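Local coordinates for aminodeoxyfutalosine deaminase (Deinococcus radiodurans, PDB 2IMR), which catalyses the zinc-dependent deamination of aminodeoxyfutalosine to futalosine in menaquinone biosynthesis and, to a lesser extent, deaminates adenosine and several related nucleosides, at residues R39-V45 with E85-I91; T140-G145 with L362-E366; S219-R224 with Y288-V294; I312-A316 with A341-V347. All blocks are in the same frame, centred on the assembly; numbering follows the deposited sequence.

Contact 1: R39-V45 with E85-I91; sequences RLLTCDV and ERAGAVI
Strand pairing in the small beta domain that accompanies the barrel of amidohydrolases joins Leu41 and Thr42 to Glu85 and Arg86, in parallel register. The pairing comes as two ladders, the second uniting Val45 with Val90, and the register slips by one residue between them across the turn at Ala87-Ala89. In the first ladder Thr42 N donates to Glu85 O (2.8 Å) and Thr42 O accepts from Ala87 N. In the second, Val45 N is bound to Ala89 O and Val45 O receives Ile91 N. Gly88, with a positive phi of 97°, lets the chain make the turn.

On the side of Leu41, the carboxylate of Glu85 lies alongside the leucine, OE1 at 3.3 Å from Leu41 CD2. Its other oxygen, OE2, forms a salt bridge with Arg39 NE at the guanidinium edge, whose hydrogen bond is weak, and a water joins Arg39 NH2 to Glu85 OE1. Cys43 SG rests against Ile91 CG1 at 3.6 Å, while Ile91 also touches Leu402 beyond the strands.

The turn is spanned by Arg86, whose chain bends at chi2 (54°) and brings its guanidinium over Gly88 to Asp44. The bond from Arg86 NH2 to Asp44 OD2 is short (2.7 Å) and nearly straight at 177°; the donor lies above the carboxylate plane, and a weaker bond runs from Arg86 NH1 to Asp44 OD1.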
# COMPACT_ATOMS: atom_id res chain seq x y z
N ARG A 39 -25.75 6.46 24.57
CA ARG A 39 -24.75 7.51 24.51
C ARG A 39 -24.54 7.81 23.03
O ARG A 39 -24.40 6.89 22.23
CB ARG A 39 -23.42 7.04 25.12
CG ARG A 39 -23.57 6.38 26.47
CD ARG A 39 -22.26 6.40 27.25
NE ARG A 39 -21.16 5.75 26.54
CZ ARG A 39 -21.11 4.45 26.25
NH1 ARG A 39 -22.11 3.64 26.59
NH2 ARG A 39 -20.04 3.96 25.64
N LEU A 40 -24.54 9.09 22.68
CA LEU A 40 -24.34 9.51 21.30
C LEU A 40 -22.93 10.03 21.10
O LEU A 40 -22.60 11.13 21.55
CB LEU A 40 -25.35 10.60 20.93
CG LEU A 40 -25.10 11.34 19.61
CD1 LEU A 40 -25.07 10.35 18.45
CD2 LEU A 40 -26.19 12.38 19.41
N LEU A 41 -22.10 9.23 20.44
CA LEU A 41 -20.73 9.63 20.18
C LEU A 41 -20.70 10.25 18.80
O LEU A 41 -21.07 9.61 17.82
CB LEU A 41 -19.80 8.42 20.22
CG LEU A 41 -20.01 7.41 21.35
CD1 LEU A 41 -18.81 6.49 21.42
CD2 LEU A 41 -20.20 8.12 22.68
N THR A 42 -20.26 11.50 18.71
CA THR A 42 -20.20 12.18 17.42
C THR A 42 -18.77 12.31 16.91
O THR A 42 -17.82 12.43 17.68
CB THR A 42 -20.83 13.58 17.49
OG1 THR A 42 -20.08 14.41 18.38
CG2 THR A 42 -22.27 13.48 17.98
N CYS A 43 -18.62 12.30 15.59
CA CYS A 43 -17.31 12.42 14.95
C CYS A 43 -17.42 13.23 13.67
O CYS A 43 -18.52 13.59 13.24
CB CYS A 43 -16.74 11.03 14.66
SG CYS A 43 -17.77 9.94 13.63
N ASP A 44 -16.28 13.52 13.06
CA ASP A 44 -16.28 14.29 11.82
C ASP A 44 -16.52 13.37 10.64
O ASP A 44 -17.20 13.74 9.68
CB ASP A 44 -14.95 15.03 11.65
CG ASP A 44 -14.71 16.03 12.76
OD1 ASP A 44 -15.67 16.73 13.15
OD2 ASP A 44 -13.57 16.13 13.25
N VAL A 45 -15.96 12.17 10.71
CA VAL A 45 -16.13 11.19 9.65
C VAL A 45 -16.36 9.80 10.23
O VAL A 45 -15.57 9.31 11.03
CB VAL A 45 -14.90 11.12 8.72
CG1 VAL A 45 -15.07 10.00 7.71
CG2 VAL A 45 -14.72 12.45 8.01
N GLU A 85 -21.32 12.90 23.32
CA GLU A 85 -19.89 12.82 23.57
C GLU A 85 -19.17 13.12 22.26
O GLU A 85 -19.47 12.51 21.24
CB GLU A 85 -19.49 11.41 24.01
CG GLU A 85 -19.80 11.03 25.44
CD GLU A 85 -19.43 9.59 25.72
OE1 GLU A 85 -18.36 9.15 25.25
OE2 GLU A 85 -20.19 8.89 26.42
N ARG A 86 -18.24 14.07 22.28
CA ARG A 86 -17.45 14.39 21.10
C ARG A 86 -16.39 13.28 21.04
O ARG A 86 -15.52 13.21 21.90
CB ARG A 86 -16.79 15.76 21.26
CG ARG A 86 -15.60 16.00 20.32
CD ARG A 86 -15.94 15.79 18.85
NE ARG A 86 -14.79 16.09 18.00
CZ ARG A 86 -14.79 15.99 16.67
NH1 ARG A 86 -15.88 15.61 16.02
NH2 ARG A 86 -13.68 16.29 15.99
N ALA A 87 -16.47 12.43 20.02
CA ALA A 87 -15.54 11.31 19.92
C ALA A 87 -14.34 11.47 18.99
O ALA A 87 -13.70 10.49 18.63
CB ALA A 87 -16.30 10.05 19.56
N GLY A 88 -14.04 12.70 18.60
CA GLY A 88 -12.89 12.92 17.73
C GLY A 88 -13.22 13.02 16.25
O GLY A 88 -14.38 13.08 15.86
N ALA A 89 -12.18 13.02 15.42
CA ALA A 89 -12.36 13.15 13.98
C ALA A 89 -12.90 11.91 13.28
O ALA A 89 -13.79 12.00 12.45
CB ALA A 89 -11.03 13.56 13.33
N VAL A 90 -12.37 10.74 13.63
CA VAL A 90 -12.80 9.54 12.96
C VAL A 90 -13.25 8.36 13.81
O VAL A 90 -12.62 8.01 14.81
CB VAL A 90 -11.67 9.02 12.02
CG1 VAL A 90 -12.11 7.75 11.32
CG2 VAL A 90 -11.29 10.11 11.02
N ILE A 91 -14.35 7.75 13.38
CA ILE A 91 -14.87 6.55 14.02
C ILE A 91 -14.98 5.57 12.86
O ILE A 91 -15.75 5.80 11.92
CB ILE A 91 -16.26 6.75 14.65
CG1 ILE A 91 -16.15 7.65 15.88
CG2 ILE A 91 -16.82 5.39 15.05
CD1 ILE A 91 -17.46 7.88 16.60
O HOH W 1 -17.93 6.42 25.59
O HOH W 2 -18.48 15.98 16.79

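Contact 2: T140-G145 with L362-E366; sequences TLTRLG and LNVRE
Where helix 130-143 ends, Leu144 meets Leu362, Asn363 and Arg365 at the entry to helix 365-374, so that two elements far apart along the chain are joined. The apolar part centres on Leu362. Leu362 CB is 3.9 Å from Leu141 CD2, the two side chains crossing at about a right angle, and its CD1 reaches the methyl of Thr140. Leu144 divides its branches: CD1 lies against the backbone carbonyl of Leu362, whereas CD2 approaches the amide of Asn363, 3.7 Å from ND2.

The polar part is built on Arg365. Its chain is extended from CG to NE and carries the guanidinium to the carbonyl of Leu144, where Arg365 NH2 donates to Leu144 O at 2.8 Å and NH1 adds a weak bond at 3.1 Å. Arg365 NH1 also donates to Asn363 OD1, which accepts Arg365 N in a capping bond, in the turn leading into the helix; the two donors reach that oxygen from opposite faces of the amide plane. Gly145 closes the first helix in a Schellman motif, and Trp414 makes a cation-pi contact with Arg365.

With an alanine at Arg365, Leu144 O would probably lose both donors, Trp414 its cation, and the Asn363 amide one restraint on its rotation. One cation thus links a helix-end carbonyl to Asn363, and would probably interact favourably with the partial negative charge of the carbonyls at that C-terminal end.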
# COMPACT_ATOMS: atom_id res chain seq x y z
N THR A 140 4.13 -4.26 16.27
CA THR A 140 3.64 -2.89 16.22
C THR A 140 2.29 -2.81 15.49
O THR A 140 1.36 -2.14 15.95
CB THR A 140 4.66 -1.97 15.53
OG1 THR A 140 5.88 -1.95 16.30
CG2 THR A 140 4.12 -0.54 15.42
N LEU A 141 2.19 -3.51 14.36
CA LEU A 141 0.95 -3.51 13.60
C LEU A 141 -0.20 -4.04 14.45
O LEU A 141 -1.31 -3.51 14.40
CB LEU A 141 1.10 -4.38 12.35
CG LEU A 141 1.99 -3.82 11.24
CD1 LEU A 141 2.22 -4.88 10.17
CD2 LEU A 141 1.34 -2.58 10.64
N THR A 142 0.06 -5.09 15.21
CA THR A 142 -0.97 -5.67 16.06
C THR A 142 -1.38 -4.71 17.17
O THR A 142 -2.57 -4.57 17.47
CB THR A 142 -0.51 -7.00 16.67
OG1 THR A 142 -0.23 -7.93 15.61
CG2 THR A 142 -1.59 -7.59 17.58
N ARG A 143 -0.41 -4.04 17.77
CA ARG A 143 -0.72 -3.09 18.84
C ARG A 143 -1.53 -1.92 18.29
O ARG A 143 -2.32 -1.31 19.01
CB ARG A 143 0.55 -2.58 19.51
CG ARG A 143 1.27 -3.62 20.36
CD ARG A 143 2.18 -2.96 21.40
NE ARG A 143 3.25 -2.18 20.79
CZ ARG A 143 4.36 -2.70 20.27
NH1 ARG A 143 4.55 -4.02 20.30
NH2 ARG A 143 5.27 -1.92 19.72
N LEU A 144 -1.34 -1.62 17.01
CA LEU A 144 -2.04 -0.52 16.35
C LEU A 144 -3.48 -0.83 15.93
O LEU A 144 -4.14 0.01 15.32
CB LEU A 144 -1.25 -0.05 15.12
CG LEU A 144 -0.03 0.82 15.42
CD1 LEU A 144 0.82 0.99 14.17
CD2 LEU A 144 -0.51 2.17 15.95
N GLY A 145 -3.96 -2.03 16.23
CA GLY A 145 -5.32 -2.37 15.88
C GLY A 145 -5.50 -3.66 15.10
O GLY A 145 -6.63 -4.11 14.87
N LEU A 362 4.13 3.00 11.17
CA LEU A 362 3.29 1.99 10.51
C LEU A 362 1.81 2.27 10.73
O LEU A 362 0.95 1.45 10.38
CB LEU A 362 3.63 0.60 11.05
CG LEU A 362 5.06 0.11 10.79
CD1 LEU A 362 5.28 -1.24 11.46
CD2 LEU A 362 5.28 -0.00 9.29
N ASN A 363 1.51 3.44 11.30
CA ASN A 363 0.13 3.83 11.60
C ASN A 363 -0.55 4.61 10.48
O ASN A 363 -0.32 5.81 10.32
CB ASN A 363 0.12 4.67 12.88
CG ASN A 363 -1.27 4.90 13.41
OD1 ASN A 363 -2.26 4.57 12.76
ND2 ASN A 363 -1.36 5.48 14.61
N VAL A 364 -1.40 3.94 9.72
CA VAL A 364 -2.11 4.57 8.60
C VAL A 364 -3.03 5.72 9.02
O VAL A 364 -3.38 6.57 8.20
CB VAL A 364 -2.92 3.52 7.78
CG1 VAL A 364 -3.86 4.21 6.80
CG2 VAL A 364 -1.96 2.64 7.01
N ARG A 365 -3.44 5.76 10.28
CA ARG A 365 -4.31 6.85 10.73
C ARG A 365 -3.58 8.17 10.49
O ARG A 365 -4.20 9.20 10.21
CB ARG A 365 -4.62 6.72 12.23
CG ARG A 365 -5.30 5.41 12.61
CD ARG A 365 -5.55 5.37 14.11
NE ARG A 365 -6.16 4.12 14.56
CZ ARG A 365 -5.57 2.93 14.51
NH1 ARG A 365 -4.34 2.81 14.04
NH2 ARG A 365 -6.21 1.86 14.97
N GLU A 366 -2.26 8.12 10.59
CA GLU A 366 -1.44 9.31 10.39
C GLU A 366 -1.35 9.70 8.92
O GLU A 366 -1.13 10.87 8.59
CB GLU A 366 -0.06 9.07 11.01
CG GLU A 366 -0.13 9.15 12.55
CD GLU A 366 1.07 8.54 13.26
OE1 GLU A 366 2.13 8.36 12.63
OE2 GLU A 366 0.94 8.26 14.47

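Contact 3: S219-R224 with Y288-V294; sequences SHRLMR and YLDELGV
Helices 220-233 and 285-292 of the amidohydrolase barrel domain pack through Met223 and Arg224 against Leu292 and Val294. The axes of 220-224 and 288-292 cross at -64°, 11.3 Å apart at closest approach, and the contact is mostly side-chain packing, with some backbone atoms in touch and no clear hydrogen bond between the segments.

The buried side is formed by Met223. Its CG is anti to the backbone N (chi1 -178°), which aims the chain at the second segment, and Met223 CG comes within 3.6 Å of Val294 CG2, the two side chains crossing at about a right angle. Met223 CG also lies 4.2 Å from both Leu289 CD2 and Leu292 CD2. The bends at chi2 and chi3 then fold CE toward Leu289. Beneath this cluster Ile239 of strand 238-241 touches Met223 and Val294, so that the helices are seated on the barrel wall.

The outer side is more exposed and has no clear bond across the segments. At its margin the Tyr288 hydroxyl comes close to His220, Tyr288 OH 3.2 Å from His220 CB, with that carbon near the plane of the ring. The guanidinium of Arg224 turns to a salt bridge with Asp228 on its own helix. Helix 285-292 ends in a Schellman motif at Gly293, and Ser219 caps the other helix through OG. Even here the aliphatic part of Arg224 packs closely on Leu292, the two side chains sliding past each other in opposite directions, with Arg224 CD 3.4 Å from Leu292 CD1.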
# COMPACT_ATOMS: atom_id res chain seq x y z
N SER A 219 13.72 -7.22 -15.42
CA SER A 219 13.72 -7.25 -16.88
C SER A 219 12.31 -7.49 -17.42
O SER A 219 11.46 -8.07 -16.73
CB SER A 219 14.68 -8.34 -17.40
OG SER A 219 14.18 -9.64 -17.13
N HIS A 220 12.06 -7.06 -18.65
CA HIS A 220 10.75 -7.25 -19.25
C HIS A 220 10.36 -8.73 -19.24
O HIS A 220 9.21 -9.07 -18.97
CB HIS A 220 10.73 -6.70 -20.69
CG HIS A 220 11.73 -7.36 -21.60
ND1 HIS A 220 11.42 -8.46 -22.37
CD2 HIS A 220 13.03 -7.07 -21.85
CE1 HIS A 220 12.49 -8.83 -23.06
NE2 HIS A 220 13.48 -8.00 -22.76
N ARG A 221 11.32 -9.60 -19.52
CA ARG A 221 11.06 -11.03 -19.53
C ARG A 221 10.64 -11.55 -18.16
O ARG A 221 9.65 -12.26 -18.03
CB ARG A 221 12.29 -11.78 -20.03
CG ARG A 221 12.07 -13.28 -20.15
CD ARG A 221 13.29 -13.99 -20.72
NE ARG A 221 13.07 -15.44 -20.77
CZ ARG A 221 12.11 -16.03 -21.47
NH1 ARG A 221 11.26 -15.29 -22.19
NH2 ARG A 221 11.97 -17.34 -21.44
N LEU A 222 11.41 -11.20 -17.12
CA LEU A 222 11.09 -11.65 -15.77
C LEU A 222 9.75 -11.08 -15.30
O LEU A 222 8.99 -11.75 -14.60
CB LEU A 222 12.21 -11.26 -14.81
CG LEU A 222 12.03 -11.63 -13.33
CD1 LEU A 222 11.78 -13.13 -13.20
CD2 LEU A 222 13.25 -11.21 -12.54
N MET A 223 9.46 -9.84 -15.68
CA MET A 223 8.21 -9.19 -15.29
C MET A 223 7.00 -9.97 -15.83
O MET A 223 6.02 -10.19 -15.11
CB MET A 223 8.17 -7.75 -15.80
CG MET A 223 6.91 -6.98 -15.41
SD MET A 223 6.78 -6.67 -13.63
CE MET A 223 7.87 -5.27 -13.47
N ARG A 224 7.07 -10.39 -17.09
CA ARG A 224 5.98 -11.14 -17.68
C ARG A 224 5.88 -12.55 -17.11
O ARG A 224 4.78 -13.07 -16.94
CB ARG A 224 6.12 -11.22 -19.21
CG ARG A 224 5.72 -9.94 -19.91
CD ARG A 224 5.40 -10.19 -21.37
NE ARG A 224 4.44 -11.29 -21.56
CZ ARG A 224 3.30 -11.43 -20.89
NH1 ARG A 224 2.95 -10.54 -19.98
NH2 ARG A 224 2.50 -12.46 -21.15
N TYR A 288 4.48 1.29 -20.62
CA TYR A 288 5.37 0.14 -20.79
C TYR A 288 4.71 -1.13 -20.26
O TYR A 288 4.62 -2.14 -20.96
CB TYR A 288 6.68 0.39 -20.05
CG TYR A 288 7.47 -0.86 -19.74
CD1 TYR A 288 7.92 -1.70 -20.75
CD2 TYR A 288 7.75 -1.21 -18.41
CE1 TYR A 288 8.64 -2.86 -20.46
CE2 TYR A 288 8.46 -2.37 -18.11
CZ TYR A 288 8.90 -3.19 -19.13
OH TYR A 288 9.60 -4.33 -18.84
N LEU A 289 4.25 -1.10 -19.01
CA LEU A 289 3.62 -2.27 -18.40
C LEU A 289 2.32 -2.66 -19.10
O LEU A 289 2.01 -3.84 -19.26
CB LEU A 289 3.31 -2.01 -16.92
CG LEU A 289 4.51 -1.88 -15.99
CD1 LEU A 289 4.03 -1.51 -14.59
CD2 LEU A 289 5.27 -3.20 -15.98
N ASP A 290 1.56 -1.66 -19.52
CA ASP A 290 0.30 -1.91 -20.19
C ASP A 290 0.52 -2.64 -21.52
O ASP A 290 -0.13 -3.64 -21.79
CB ASP A 290 -0.44 -0.58 -20.42
CG ASP A 290 -1.88 -0.78 -20.84
OD1 ASP A 290 -2.54 -1.72 -20.32
OD2 ASP A 290 -2.37 0.01 -21.67
N GLU A 291 1.45 -2.14 -22.32
CA GLU A 291 1.72 -2.76 -23.62
C GLU A 291 2.46 -4.08 -23.47
O GLU A 291 2.42 -4.92 -24.37
CB GLU A 291 2.51 -1.81 -24.52
CG GLU A 291 1.84 -0.46 -24.67
CD GLU A 291 2.40 0.36 -25.81
OE1 GLU A 291 3.61 0.22 -26.11
OE2 GLU A 291 1.64 1.16 -26.39
N LEU A 292 3.13 -4.27 -22.33
CA LEU A 292 3.84 -5.51 -22.08
C LEU A 292 2.84 -6.59 -21.72
O LEU A 292 3.17 -7.78 -21.75
CB LEU A 292 4.85 -5.33 -20.94
CG LEU A 292 5.72 -6.54 -20.60
CD1 LEU A 292 6.50 -6.99 -21.83
CD2 LEU A 292 6.68 -6.18 -19.48
N GLY A 293 1.62 -6.18 -21.39
CA GLY A 293 0.58 -7.13 -21.03
C GLY A 293 0.55 -7.46 -19.56
O GLY A 293 -0.16 -8.38 -19.13
N VAL A 294 1.32 -6.73 -18.77
CA VAL A 294 1.38 -6.96 -17.33
C VAL A 294 0.14 -6.44 -16.59
O VAL A 294 -0.28 -7.03 -15.60
CB VAL A 294 2.66 -6.32 -16.72
CG1 VAL A 294 2.66 -6.46 -15.21
CG2 VAL A 294 3.89 -6.99 -17.31

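Contact 4: I312-A316 with A341-V347; sequences IARVA and AFAAAGV
Neighbouring outer helices of the amidohydrolase barrel domain, 309-318 and 339-344, meet where Ile312 reaches across to Ala341, Phe342 and Ala345. No hydrogen bond joins the segments, so the contact is one of apolar packing.

From CB, Ile312 splits toward three neighbours. The CG2 branch of Ile312, anti to the backbone N, presses on Ala345 CB at 3.5 Å, tighter than usual for two carbons. The other branch leaves with CG1 beside the backbone N (chi1 -66°), which carries Ile312 CG1 over one face of the Phe342 ring: a CH-pi contact, 4.2 Å from the ring centroid and 21° off the normal, shifted toward the CZ and CE2 rim. At the tip Ile312 CD1 goes on past the ring to Ala341 CB, at 3.8 Å. The isoleucine is thus fitted among two alanine methyls and an aromatic face, and Phe337 stacks on the Phe342 ring. Cutting Ile312 back to a glycine is likely to open a gap over the Phe342 face and leave the methyls of Ala341 and Ala345 without their partner.

One turn further on, Ala316 and Val315 take over. Gly346 ends helix 339-344 in a Schellman motif, and the chain then turns Val347 back toward the first helix, its side chain also touching Val322 of strand 322-324. The two branches of Val347 part between the helix residues: Val347 CG2 lies 3.9 Å from Ala316 CB, and Val347 CG1 crosses to Val315 CG1 at 4.0 Å.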
# COMPACT_ATOMS: atom_id res chain seq x y z
N ILE A 312 -3.26 7.25 -16.33
CA ILE A 312 -4.41 7.05 -15.46
C ILE A 312 -5.53 6.31 -16.19
O ILE A 312 -6.16 5.42 -15.63
CB ILE A 312 -4.93 8.40 -14.91
CG1 ILE A 312 -3.86 9.01 -14.00
CG2 ILE A 312 -6.23 8.21 -14.14
CD1 ILE A 312 -4.13 10.43 -13.56
N ALA A 313 -5.76 6.67 -17.46
CA ALA A 313 -6.79 6.01 -18.26
C ALA A 313 -6.46 4.53 -18.45
O ALA A 313 -7.35 3.68 -18.39
CB ALA A 313 -6.92 6.71 -19.62
N ARG A 314 -5.19 4.22 -18.67
CA ARG A 314 -4.77 2.83 -18.85
C ARG A 314 -4.99 2.02 -17.57
O ARG A 314 -5.42 0.87 -17.62
CB ARG A 314 -3.29 2.77 -19.26
CG ARG A 314 -2.98 3.37 -20.62
CD ARG A 314 -1.48 3.37 -20.90
NE ARG A 314 -1.15 3.90 -22.22
CZ ARG A 314 -1.22 3.21 -23.36
NH1 ARG A 314 -1.61 1.94 -23.35
NH2 ARG A 314 -0.90 3.78 -24.51
N VAL A 315 -4.70 2.64 -16.43
CA VAL A 315 -4.87 1.98 -15.14
C VAL A 315 -6.35 1.70 -14.88
O VAL A 315 -6.72 0.61 -14.43
CB VAL A 315 -4.31 2.87 -13.99
CG1 VAL A 315 -4.68 2.28 -12.64
CG2 VAL A 315 -2.80 2.98 -14.13
N ALA A 316 -7.19 2.68 -15.17
CA ALA A 316 -8.63 2.55 -14.97
C ALA A 316 -9.20 1.43 -15.85
O ALA A 316 -10.00 0.62 -15.39
CB ALA A 316 -9.31 3.87 -15.29
N ALA A 341 -7.36 13.10 -9.31
CA ALA A 341 -7.38 12.62 -10.69
C ALA A 341 -7.72 11.13 -10.73
O ALA A 341 -8.50 10.69 -11.58
CB ALA A 341 -6.02 12.88 -11.35
N PHE A 342 -7.13 10.36 -9.83
CA PHE A 342 -7.39 8.92 -9.78
C PHE A 342 -8.83 8.65 -9.33
O PHE A 342 -9.48 7.74 -9.85
CB PHE A 342 -6.40 8.24 -8.83
CG PHE A 342 -5.08 7.90 -9.47
CD1 PHE A 342 -4.88 6.64 -10.03
CD2 PHE A 342 -4.05 8.83 -9.53
CE1 PHE A 342 -3.66 6.32 -10.65
CE2 PHE A 342 -2.83 8.52 -10.14
CZ PHE A 342 -2.64 7.26 -10.70
N ALA A 343 -9.31 9.43 -8.38
CA ALA A 343 -10.67 9.27 -7.88
C ALA A 343 -11.67 9.55 -9.00
O ALA A 343 -12.62 8.80 -9.20
CB ALA A 343 -10.91 10.22 -6.72
N ALA A 344 -11.43 10.63 -9.73
CA ALA A 344 -12.31 11.01 -10.84
C ALA A 344 -12.33 9.92 -11.92
O ALA A 344 -13.36 9.70 -12.56
CB ALA A 344 -11.85 12.33 -11.44
N ALA A 345 -11.20 9.24 -12.10
CA ALA A 345 -11.11 8.17 -13.10
C ALA A 345 -11.74 6.87 -12.60
O ALA A 345 -11.85 5.90 -13.35
CB ALA A 345 -9.65 7.94 -13.49
N GLY A 346 -12.13 6.86 -11.33
CA GLY A 346 -12.76 5.69 -10.76
C GLY A 346 -11.82 4.57 -10.34
O GLY A 346 -12.23 3.42 -10.23
N VAL A 347 -10.56 4.92 -10.11
CA VAL A 347 -9.56 3.94 -9.70
C VAL A 347 -9.61 3.75 -8.19
O VAL A 347 -9.67 4.72 -7.44
CB VAL A 347 -8.15 4.42 -10.11
CG1 VAL A 347 -7.10 3.40 -9.66
CG2 VAL A 347 -8.09 4.63 -11.62

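Contact 1 lies in the small beta domain, its centre about 27 Å from the centre of the chain, and closes before the others begin. The other three belong to the amidohydrolase domain. Contact 2 joins helices 130-143 and 365-374 and encloses contacts 3 and 4 along the sequence, so it brings an early and a late part of the barrel together; its centre is about 20 Å from that of contact 1. Contacts 3 and 4 follow in series, with centres about 20 Å apart, and touch through the Asp290-Arg314 salt bridge, which links helix 285-292 to helix 309-318. The three packings thus join helices and loops of the barrel that carries the zinc site.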